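Local coordinates for protein multisubunit Na+/H+ antiporter, E subunit (Anoxybacillus flavithermus, PDB 6Z16) that is one membrane subunit of a multisubunit complex that probably exchanges sodium ions for protons across the bacterial cell membrane, at residues Glu96-Ile110 and Lys146-Lys158. Numbering follows the deposited sequence.
Sequences ELKKEWEITVLAMLI and KQSFEKTIMEVSK. With PTY (phosphatidylethanolamine), chain B.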
ATOM      1  N   GLU E  96     -28.867 -11.912 -24.076  1.00113.91           N
ATOM      2  CA  GLU E  96     -29.517 -11.548 -22.825  1.00117.38           C
ATOM      3  C   GLU E  96     -28.710 -10.530 -22.035  1.00109.74           C
ATOM      4  O   GLU E  96     -29.153 -10.097 -20.968  1.00104.06           O
ATOM      5  CB  GLU E  96     -29.753 -12.797 -21.965  1.00120.44           C
ATOM      6  CG  GLU E  96     -30.750 -13.800 -22.542  1.00127.32           C
ATOM      7  CD  GLU E  96     -30.115 -14.780 -23.512  1.00128.63           C
ATOM      8  OE1 GLU E  96     -28.882 -14.723 -23.699  1.00126.28           O
ATOM      9  OE2 GLU E  96     -30.848 -15.608 -24.088  1.00130.43           O
ATOM     10  N   LEU E  97     -27.550 -10.132 -22.546  1.00114.23           N
ATOM     11  CA  LEU E  97     -26.603  -9.315 -21.803  1.00114.92           C
ATOM     12  C   LEU E  97     -27.009  -7.849 -21.895  1.00112.72           C
ATOM     13  O   LEU E  97     -27.342  -7.357 -22.977  1.00109.11           O
ATOM     14  CB  LEU E  97     -25.186  -9.517 -22.351  1.00118.63           C
ATOM     15  CG  LEU E  97     -24.352 -10.764 -22.008  1.00115.30           C
ATOM     16  CD1 LEU E  97     -24.853 -12.035 -22.676  1.00119.37           C
ATOM     17  CD2 LEU E  97     -22.910 -10.546 -22.410  1.00113.58           C
ATOM     18  N   LYS E  98     -26.970  -7.147 -20.761  1.00108.90           N
ATOM     19  CA  LYS E  98     -27.563  -5.820 -20.658  1.00 98.76           C
ATOM     20  C   LYS E  98     -26.530  -4.701 -20.653  1.00 87.69           C
ATOM     21  O   LYS E  98     -26.610  -3.795 -21.485  1.00 87.64           O
ATOM     22  CB  LYS E  98     -28.438  -5.743 -19.403  1.00 98.44           C
ATOM     23  CG  LYS E  98     -29.543  -6.769 -19.386  1.00 98.84           C
ATOM     24  CD  LYS E  98     -30.521  -6.531 -20.513  1.00 96.19           C
ATOM     25  CE  LYS E  98     -31.684  -7.494 -20.417  1.00 96.18           C
ATOM     26  NZ  LYS E  98     -31.248  -8.884 -20.702  1.00 96.67           N
ATOM     27  N   LYS E  99     -25.565  -4.725 -19.739  1.00 76.74           N
ATOM     28  CA  LYS E  99     -24.620  -3.622 -19.661  1.00 82.74           C
ATOM     29  C   LYS E  99     -23.595  -3.720 -20.784  1.00 80.96           C
ATOM     30  O   LYS E  99     -23.281  -4.805 -21.272  1.00 84.10           O
ATOM     31  CB  LYS E  99     -23.924  -3.585 -18.299  1.00 87.18           C
ATOM     32  CG  LYS E  99     -23.007  -4.747 -17.995  1.00 92.01           C
ATOM     33  CD  LYS E  99     -22.367  -4.592 -16.631  1.00 99.07           C
ATOM     34  CE  LYS E  99     -23.384  -4.824 -15.531  1.00102.31           C
ATOM     35  NZ  LYS E  99     -22.762  -4.775 -14.184  1.00106.29           N
ATOM     36  N   GLU E 100     -23.090  -2.560 -21.208  1.00 78.03           N
ATOM     37  CA  GLU E 100     -22.219  -2.510 -22.377  1.00 83.44           C
ATOM     38  C   GLU E 100     -20.841  -3.100 -22.106  1.00 85.07           C
ATOM     39  O   GLU E 100     -20.148  -3.486 -23.054  1.00 85.21           O
ATOM     40  CB  GLU E 100     -22.100  -1.067 -22.868  1.00 93.10           C
ATOM     41  CG  GLU E 100     -21.385  -0.124 -21.916  1.00116.24           C
ATOM     42  CD  GLU E 100     -21.403   1.313 -22.401  1.00129.36           C
ATOM     43  OE1 GLU E 100     -22.024   1.580 -23.451  1.00125.29           O
ATOM     44  OE2 GLU E 100     -20.795   2.175 -21.734  1.00130.56           O
ATOM     45  N   TRP E 101     -20.448  -3.208 -20.837  1.00 88.14           N
ATOM     46  CA  TRP E 101     -19.172  -3.824 -20.492  1.00103.68           C
ATOM     47  C   TRP E 101     -19.183  -5.328 -20.747  1.00106.07           C
ATOM     48  O   TRP E 101     -18.227  -5.877 -21.311  1.00104.37           O
ATOM     49  CB  TRP E 101     -18.853  -3.531 -19.032  1.00119.26           C
ATOM     50  CG  TRP E 101     -17.580  -4.107 -18.572  1.00144.35           C
ATOM     51  CD1 TRP E 101     -16.329  -3.768 -18.990  1.00152.91           C
ATOM     52  CD2 TRP E 101     -17.417  -5.137 -17.597  1.00150.66           C
ATOM     53  NE1 TRP E 101     -15.392  -4.522 -18.329  1.00160.33           N
ATOM     54  CE2 TRP E 101     -16.033  -5.371 -17.467  1.00158.85           C
ATOM     55  CE3 TRP E 101     -18.307  -5.884 -16.819  1.00137.34           C
ATOM     56  CZ2 TRP E 101     -15.516  -6.323 -16.589  1.00147.06           C
ATOM     57  CZ3 TRP E 101     -17.792  -6.828 -15.947  1.00134.02           C
ATOM     58  CH2 TRP E 101     -16.409  -7.038 -15.839  1.00136.17           C
ATOM     59  N   GLU E 102     -20.254  -6.016 -20.344  1.00103.96           N
ATOM     60  CA  GLU E 102     -20.318  -7.448 -20.605  1.00 91.10           C
ATOM     61  C   GLU E 102     -20.559  -7.725 -22.083  1.00 81.16           C
ATOM     62  O   GLU E 102     -20.078  -8.736 -22.605  1.00 80.18           O
ATOM     63  CB  GLU E 102     -21.383  -8.113 -19.726  1.00 96.80           C
ATOM     64  CG  GLU E 102     -22.822  -7.757 -20.028  1.00115.76           C
ATOM     65  CD  GLU E 102     -23.798  -8.353 -19.034  1.00131.12           C
ATOM     66  OE1 GLU E 102     -23.355  -9.067 -18.113  1.00134.93           O
ATOM     67  OE2 GLU E 102     -25.009  -8.088 -19.160  1.00129.29           O
ATOM     68  N   ILE E 103     -21.227  -6.805 -22.780  1.00 72.64           N
ATOM     69  CA  ILE E 103     -21.422  -6.945 -24.218  1.00 68.75           C
ATOM     70  C   ILE E 103     -20.097  -6.797 -24.954  1.00 73.98           C
ATOM     71  O   ILE E 103     -19.792  -7.577 -25.866  1.00 81.04           O
ATOM     72  CB  ILE E 103     -22.479  -5.937 -24.703  1.00 72.65           C
ATOM     73  CG1 ILE E 103     -23.849  -6.309 -24.137  1.00 82.66           C
ATOM     74  CG2 ILE E 103     -22.547  -5.879 -26.215  1.00 72.70           C
ATOM     75  CD1 ILE E 103     -24.909  -5.252 -24.350  1.00 85.21           C
ATOM     76  N   THR E 104     -19.257  -5.847 -24.540  1.00 71.75           N
ATOM     77  CA  THR E 104     -17.982  -5.729 -25.233  1.00 77.66           C
ATOM     78  C   THR E 104     -16.979  -6.797 -24.813  1.00 75.59           C
ATOM     79  O   THR E 104     -16.121  -7.151 -25.626  1.00 72.64           O
ATOM     80  CB  THR E 104     -17.371  -4.331 -25.068  1.00 78.68           C
ATOM     81  OG1 THR E 104     -16.253  -4.200 -25.952  1.00 79.80           O
ATOM     82  CG2 THR E 104     -16.880  -4.102 -23.681  1.00 84.15           C
ATOM     83  N   VAL E 105     -17.089  -7.374 -23.610  1.00 80.35           N
ATOM     84  CA  VAL E 105     -16.162  -8.465 -23.318  1.00 80.24           C
ATOM     85  C   VAL E 105     -16.638  -9.746 -23.999  1.00 71.10           C
ATOM     86  O   VAL E 105     -15.811 -10.571 -24.409  1.00 73.34           O
ATOM     87  CB  VAL E 105     -15.935  -8.645 -21.801  1.00 82.39           C
ATOM     88  CG1 VAL E 105     -17.129  -9.272 -21.097  1.00 93.35           C
ATOM     89  CG2 VAL E 105     -14.664  -9.440 -21.537  1.00 64.52           C
ATOM     90  N   LEU E 106     -17.952  -9.888 -24.226  1.00 66.51           N
ATOM     91  CA  LEU E 106     -18.447 -10.988 -25.043  1.00 66.07           C
ATOM     92  C   LEU E 106     -17.999 -10.838 -26.485  1.00 64.94           C
ATOM     93  O   LEU E 106     -17.572 -11.814 -27.105  1.00 67.04           O
ATOM     94  CB  LEU E 106     -19.970 -11.067 -24.967  1.00 67.70           C
ATOM     95  CG  LEU E 106     -20.598 -12.193 -25.792  1.00 70.52           C
ATOM     96  CD1 LEU E 106     -20.143 -13.542 -25.277  1.00 64.35           C
ATOM     97  CD2 LEU E 106     -22.114 -12.105 -25.813  1.00 63.08           C
ATOM     98  N   ALA E 107     -18.039  -9.611 -27.013  1.00 60.37           N
ATOM     99  CA  ALA E 107     -17.615  -9.376 -28.389  1.00 71.27           C
ATOM    100  C   ALA E 107     -16.112  -9.566 -28.555  1.00 75.77           C
ATOM    101  O   ALA E 107     -15.661 -10.119 -29.564  1.00 67.66           O
ATOM    102  CB  ALA E 107     -18.030  -7.975 -28.827  1.00 75.09           C
ATOM    103  N   MET E 108     -15.323  -9.141 -27.567  1.00 80.76           N
ATOM    104  CA  MET E 108     -13.877  -9.287 -27.664  1.00 93.22           C
ATOM    105  C   MET E 108     -13.448 -10.732 -27.449  1.00 84.72           C
ATOM    106  O   MET E 108     -12.412 -11.156 -27.974  1.00 81.33           O
ATOM    107  CB  MET E 108     -13.202  -8.353 -26.661  1.00 95.55           C
ATOM    108  CG  MET E 108     -11.707  -8.185 -26.841  1.00107.01           C
ATOM    109  SD  MET E 108     -11.047  -7.009 -25.653  1.00130.80           S
ATOM    110  CE  MET E 108     -11.792  -5.495 -26.257  1.00123.74           C
ATOM    111  N   LEU E 109     -14.234 -11.509 -26.702  1.00 86.97           N
ATOM    112  CA  LEU E 109     -13.959 -12.935 -26.594  1.00 89.20           C
ATOM    113  C   LEU E 109     -14.368 -13.684 -27.853  1.00 83.58           C
ATOM    114  O   LEU E 109     -13.657 -14.590 -28.295  1.00 82.86           O
ATOM    115  CB  LEU E 109     -14.669 -13.503 -25.365  1.00103.69           C
ATOM    116  CG  LEU E 109     -14.604 -15.004 -25.092  1.00119.41           C
ATOM    117  CD1 LEU E 109     -13.183 -15.511 -25.103  1.00119.62           C
ATOM    118  CD2 LEU E 109     -15.232 -15.280 -23.741  1.00117.00           C
ATOM    119  N   ILE E 110     -15.500 -13.318 -28.452  1.00 82.82           N
ATOM    120  CA  ILE E 110     -16.018 -14.091 -29.569  1.00 76.73           C
ATOM    121  C   ILE E 110     -15.380 -13.671 -30.889  1.00 77.08           C
ATOM    122  O   ILE E 110     -15.468 -14.411 -31.875  1.00 74.27           O
ATOM    123  CB  ILE E 110     -17.549 -13.964 -29.567  1.00 84.69           C
ATOM    124  CG1 ILE E 110     -18.222 -15.086 -30.336  1.00105.67           C
ATOM    125  CG2 ILE E 110     -17.983 -12.696 -30.187  1.00 73.29           C
ATOM    126  CD1 ILE E 110     -19.706 -15.056 -30.150  1.00122.80           C
ATOM    127  N   LYS E 146     -20.210 -20.256 -27.478  1.00100.82           N
ATOM    128  CA  LYS E 146     -20.538 -18.898 -27.066  1.00105.58           C
ATOM    129  C   LYS E 146     -21.675 -18.851 -26.049  1.00102.02           C
ATOM    130  O   LYS E 146     -21.736 -17.896 -25.267  1.00104.98           O
ATOM    131  CB  LYS E 146     -20.868 -18.026 -28.282  1.00116.37           C
ATOM    132  CG  LYS E 146     -22.186 -18.322 -28.946  1.00134.68           C
ATOM    133  CD  LYS E 146     -22.386 -17.539 -30.215  1.00136.33           C
ATOM    134  CE  LYS E 146     -21.499 -18.071 -31.336  1.00138.67           C
ATOM    135  NZ  LYS E 146     -21.756 -17.411 -32.647  1.00135.90           N
ATOM    136  N   GLN E 147     -22.551 -19.867 -26.010  1.00103.33           N
ATOM    137  CA  GLN E 147     -23.508 -19.954 -24.908  1.00109.74           C
ATOM    138  C   GLN E 147     -22.800 -20.232 -23.586  1.00110.98           C
ATOM    139  O   GLN E 147     -23.165 -19.654 -22.556  1.00109.57           O
ATOM    140  CB  GLN E 147     -24.566 -21.028 -25.167  1.00113.12           C
ATOM    141  CG  GLN E 147     -25.550 -20.731 -26.287  1.00107.42           C
ATOM    142  CD  GLN E 147     -26.283 -19.426 -26.106  1.00106.44           C
ATOM    143  OE1 GLN E 147     -26.090 -18.486 -26.874  1.00104.08           O
ATOM    144  NE2 GLN E 147     -27.126 -19.355 -25.086  1.00111.95           N
ATOM    145  N   SER E 148     -21.770 -21.087 -23.599  1.00105.38           N
ATOM    146  CA  SER E 148     -20.980 -21.302 -22.384  1.00100.65           C
ATOM    147  C   SER E 148     -20.196 -20.048 -21.996  1.00102.57           C
ATOM    148  O   SER E 148     -20.047 -19.745 -20.802  1.00 97.73           O
ATOM    149  CB  SER E 148     -20.026 -22.480 -22.566  1.00 92.51           C
ATOM    150  OG  SER E 148     -18.975 -22.158 -23.461  1.00 90.34           O
ATOM    151  N   PHE E 149     -19.703 -19.304 -22.996  1.00 99.42           N
ATOM    152  CA  PHE E 149     -19.003 -18.044 -22.741  1.00 90.67           C
ATOM    153  C   PHE E 149     -19.916 -17.019 -22.082  1.00 84.36           C
ATOM    154  O   PHE E 149     -19.549 -16.401 -21.076  1.00 83.37           O
ATOM    155  CB  PHE E 149     -18.436 -17.468 -24.040  1.00 99.93           C
ATOM    156  CG  PHE E 149     -17.182 -18.140 -24.515  1.00128.92           C
ATOM    157  CD1 PHE E 149     -16.467 -18.986 -23.683  1.00140.79           C
ATOM    158  CD2 PHE E 149     -16.701 -17.898 -25.793  1.00135.16           C
ATOM    159  CE1 PHE E 149     -15.306 -19.597 -24.125  1.00144.59           C
ATOM    160  CE2 PHE E 149     -15.535 -18.499 -26.237  1.00139.42           C
ATOM    161  CZ  PHE E 149     -14.839 -19.349 -25.404  1.00143.06           C
ATOM    162  N   GLU E 150     -21.115 -16.826 -22.629  1.00 80.41           N
ATOM    163  CA  GLU E 150     -22.011 -15.851 -22.026  1.00 74.98           C
ATOM    164  C   GLU E 150     -22.617 -16.360 -20.726  1.00 76.56           C
ATOM    165  O   GLU E 150     -23.014 -15.545 -19.896  1.00 76.36           O
ATOM    166  CB  GLU E 150     -23.103 -15.434 -23.011  1.00 89.31           C
ATOM    167  CG  GLU E 150     -24.162 -16.462 -23.312  1.00116.64           C
ATOM    168  CD  GLU E 150     -25.112 -15.983 -24.395  1.00122.97           C
ATOM    169  OE1 GLU E 150     -24.848 -14.915 -24.984  1.00122.77           O
ATOM    170  OE2 GLU E 150     -26.136 -16.652 -24.638  1.00125.43           O
ATOM    171  N   LYS E 151     -22.637 -17.677 -20.504  1.00 88.99           N
ATOM    172  CA  LYS E 151     -22.981 -18.209 -19.187  1.00 94.80           C
ATOM    173  C   LYS E 151     -21.938 -17.820 -18.147  1.00 91.71           C
ATOM    174  O   LYS E 151     -22.278 -17.397 -17.032  1.00 87.75           O
ATOM    175  CB  LYS E 151     -23.112 -19.729 -19.266  1.00 96.33           C
ATOM    176  CG  LYS E 151     -23.586 -20.390 -17.989  1.00102.79           C
ATOM    177  CD  LYS E 151     -23.557 -21.902 -18.140  1.00106.12           C
ATOM    178  CE  LYS E 151     -24.656 -22.383 -19.074  1.00108.20           C
ATOM    179  NZ  LYS E 151     -24.698 -23.867 -19.155  1.00101.03           N
ATOM    180  N   THR E 152     -20.657 -17.952 -18.504  1.00 91.55           N
ATOM    181  CA  THR E 152     -19.589 -17.542 -17.600  1.00 91.30           C
ATOM    182  C   THR E 152     -19.603 -16.031 -17.372  1.00 88.97           C
ATOM    183  O   THR E 152     -19.348 -15.568 -16.253  1.00 90.46           O
ATOM    184  CB  THR E 152     -18.242 -18.006 -18.150  1.00102.40           C
ATOM    185  OG1 THR E 152     -18.327 -19.397 -18.476  1.00103.67           O
ATOM    186  CG2 THR E 152     -17.157 -17.849 -17.109  1.00104.96           C
ATOM    187  N   ILE E 153     -19.961 -15.260 -18.402  1.00 94.42           N
ATOM    188  CA  ILE E 153     -20.066 -13.807 -18.272  1.00 97.16           C
ATOM    189  C   ILE E 153     -21.252 -13.420 -17.386  1.00100.76           C
ATOM    190  O   ILE E 153     -21.169 -12.462 -16.603  1.00 98.47           O
ATOM    191  CB  ILE E 153     -20.127 -13.170 -19.677  1.00 99.31           C
ATOM    192  CG1 ILE E 153     -18.762 -13.294 -20.359  1.00 99.83           C
ATOM    193  CG2 ILE E 153     -20.548 -11.717 -19.648  1.00 91.55           C
ATOM    194  CD1 ILE E 153     -18.758 -12.921 -21.811  1.00 81.68           C
ATOM    195  N   MET E 154     -22.354 -14.174 -17.459  1.00107.05           N
ATOM    196  CA  MET E 154     -23.470 -13.958 -16.539  1.00109.76           C
ATOM    197  C   MET E 154     -23.080 -14.266 -15.100  1.00113.67           C
ATOM    198  O   MET E 154     -23.484 -13.549 -14.177  1.00114.97           O
ATOM    199  CB  MET E 154     -24.675 -14.808 -16.940  1.00113.28           C
ATOM    200  CG  MET E 154     -25.442 -14.320 -18.152  1.00122.54           C
ATOM    201  SD  MET E 154     -26.276 -12.752 -17.883  1.00145.92           S
ATOM    202  CE  MET E 154     -26.852 -12.410 -19.538  1.00144.31           C
ATOM    203  N   GLU E 155     -22.298 -15.324 -14.879  1.00121.88           N
ATOM    204  CA  GLU E 155     -21.953 -15.636 -13.495  1.00126.19           C
ATOM    205  C   GLU E 155     -20.769 -14.825 -12.967  1.00115.88           C
ATOM    206  O   GLU E 155     -20.462 -14.929 -11.775  1.00109.13           O
ATOM    207  CB  GLU E 155     -21.702 -17.142 -13.315  1.00136.73           C
ATOM    208  CG  GLU E 155     -20.524 -17.730 -14.059  1.00152.76           C
ATOM    209  CD  GLU E 155     -19.240 -17.727 -13.252  1.00160.08           C
ATOM    210  OE1 GLU E 155     -19.314 -17.640 -12.009  1.00158.65           O
ATOM    211  OE2 GLU E 155     -18.159 -17.802 -13.866  1.00164.08           O
ATOM    212  N   VAL E 156     -20.089 -14.036 -13.805  1.00124.95           N
ATOM    213  CA  VAL E 156     -19.220 -12.990 -13.260  1.00133.28           C
ATOM    214  C   VAL E 156     -20.054 -11.946 -12.526  1.00132.91           C
ATOM    215  O   VAL E 156     -19.770 -11.590 -11.377  1.00131.62           O
ATOM    216  CB  VAL E 156     -18.370 -12.332 -14.365  1.00136.61           C
ATOM    217  CG1 VAL E 156     -17.588 -11.152 -13.795  1.00114.50           C
ATOM    218  CG2 VAL E 156     -17.408 -13.312 -14.976  1.00150.86           C
ATOM    219  N   SER E 157     -21.110 -11.458 -13.176  1.00136.48           N
ATOM    220  CA  SER E 157     -21.940 -10.375 -12.670  1.00134.60           C
ATOM    221  C   SER E 157     -23.070 -10.854 -11.767  1.00132.49           C
ATOM    222  O   SER E 157     -24.011 -10.088 -11.531  1.00132.00           O
ATOM    223  CB  SER E 157     -22.521  -9.578 -13.839  1.00137.99           C
ATOM    224  OG  SER E 157     -23.408  -8.572 -13.380  1.00137.19           O
ATOM    225  N   LYS E 158     -22.986 -12.091 -11.269  1.00133.23           N
ATOM    226  CA  LYS E 158     -23.992 -12.740 -10.412  1.00136.37           C
ATOM    227  C   LYS E 158     -25.398 -12.748 -11.014  1.00142.03           C
ATOM    228  O   LYS E 158     -26.206 -11.856 -10.759  1.00127.77           O
ATOM    229  CB  LYS E 158     -24.031 -12.088  -9.023  1.00133.21           C
ATOM    230  CG  LYS E 158     -22.746 -12.218  -8.212  1.00133.57           C
ATOM    231  CD  LYS E 158     -22.412 -13.674  -7.924  1.00131.93           C
ATOM    232  CE  LYS E 158     -23.496 -14.337  -7.088  1.00129.92           C
ATOM    233  NZ  LYS E 158     -23.668 -13.692  -5.763  1.00123.46           N
ATOM    234  OXT LYS E 158     -25.758 -13.653 -11.765  1.00161.27           O
TER
HETATM  235  C1  PTY B 201     -14.332   0.451 -16.882  1.00124.11           C
HETATM  236  C2  PTY B 201     -18.996   1.354 -12.876  1.00134.18           C
HETATM  237  C3  PTY B 201     -19.495   1.223 -14.328  1.00139.01           C
HETATM  238  O4  PTY B 201     -14.150  -0.716 -16.049  1.00115.50           O
HETATM  239  C5  PTY B 201     -15.266   2.719 -16.261  1.00139.83           C
HETATM  240  C6  PTY B 201     -14.229   1.660 -15.984  1.00129.42           C
HETATM  241  O7  PTY B 201     -12.850   2.176 -15.907  1.00122.60           O
HETATM  242  C8  PTY B 201     -12.172   2.579 -17.005  1.00122.37           C
HETATM  243  O10 PTY B 201     -12.677   2.897 -18.049  1.00130.27           O
HETATM  244  C11 PTY B 201     -10.696   2.565 -16.746  1.00117.19           C
HETATM  245  C12 PTY B 201     -10.275   1.322 -15.976  1.00116.77           C
HETATM  246  C13 PTY B 201      -9.142   0.551 -16.626  1.00116.09           C
HETATM  247  C14 PTY B 201      -7.829   1.307 -16.696  1.00127.54           C
HETATM  248  C15 PTY B 201      -6.685   0.468 -17.238  1.00134.35           C
HETATM  249  C16 PTY B 201      -6.383  -0.754 -16.390  1.00135.80           C
HETATM  250  C17 PTY B 201      -5.369  -1.707 -17.003  1.00142.35           C
HETATM  251  C18 PTY B 201      -3.978  -1.117 -17.174  1.00142.81           C
HETATM  252  C19 PTY B 201      -2.956  -2.098 -17.730  1.00139.95           C
HETATM  253  C20 PTY B 201      -2.790  -3.354 -16.891  1.00131.72           C
HETATM  254  C30 PTY B 201     -13.730  -1.833 -16.638  1.00107.40           C
HETATM  255  C31 PTY B 201     -13.603  -2.948 -15.644  1.00116.36           C
HETATM  256  O30 PTY B 201     -13.493  -1.923 -17.811  1.00112.98           O
HETATM  257  C32 PTY B 201     -12.428  -2.773 -14.692  1.00119.09           C
HETATM  258  C33 PTY B 201     -11.087  -2.845 -15.400  1.00119.56           C
HETATM  259  C34 PTY B 201      -9.920  -3.170 -14.479  1.00123.27           C
HETATM  260  C35 PTY B 201      -8.634  -3.490 -15.220  1.00125.21           C
HETATM  261  C36 PTY B 201      -7.534  -4.044 -14.333  1.00125.96           C
HETATM  262  C37 PTY B 201      -7.893  -5.359 -13.659  1.00123.35           C
HETATM  263  P1  PTY B 201     -17.706   1.907 -16.177  1.00169.11           P
HETATM  264  O11 PTY B 201     -18.336   0.895 -15.131  1.00154.63           O
HETATM  265  O12 PTY B 201     -18.539   2.978 -16.219  1.00174.45           O
HETATM  266  O13 PTY B 201     -17.474   1.277 -17.404  1.00166.76           O
HETATM  267  O14 PTY B 201     -16.463   2.350 -15.547  1.00157.92           O
HETATM  268  N1  PTY B 201     -19.731   2.433 -12.215  1.00133.57           N
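E96 meets helix 141-156 through M154, whose methyl CE lies 3.6 Å from the backbone O of E96, and through E150, where the two carboxylates stand nearly perpendicular, OE1 of E96 3.5 Å from OE2 of E150. If both are charged, the proximity may make protonation of one of them somewhat easier. L97 divides its methyls between two consecutive residues: CD1 touches CE of M154, while CD2 meets CG2 of I153 at 3.8 Å. E102 also turns inward; its CB rests on the same CG2, and its OE2 takes the backbone N-H of K98 through the anti lone pair (2.7 Å), tying the loop residue just before the N-cap K99 to the first turn of helix 100-111.

Helical segments 100-110 and 146-156 illustrate how two antiparallel helices, 147° between their N-to-C directions, pack through apolar side chains in the alpha+beta portion that follows the long helix 51-79, with its three-stranded antiparallel sheet. I153 is the central wedge: with CG1 beside its backbone N (chi1 -71°), CD1 reaches between V105 and L106, 3.8 Å from CD1 of the latter. L109 sets CD2 over one face of the F149 ring, a CH-pi contact 3.8 Å from the centroid; I63 of helix 51-79 and the loop residue T113 also touch this phenyl. Replacing F149 with alanine would probably leave the L109 methyl without its aromatic face and open a gap toward helix 51-79. I110 ends the row, its CD1 lying against the aliphatic chain of K146, 3.7 Å from CD, while both side chains also touch I130 of the sheet.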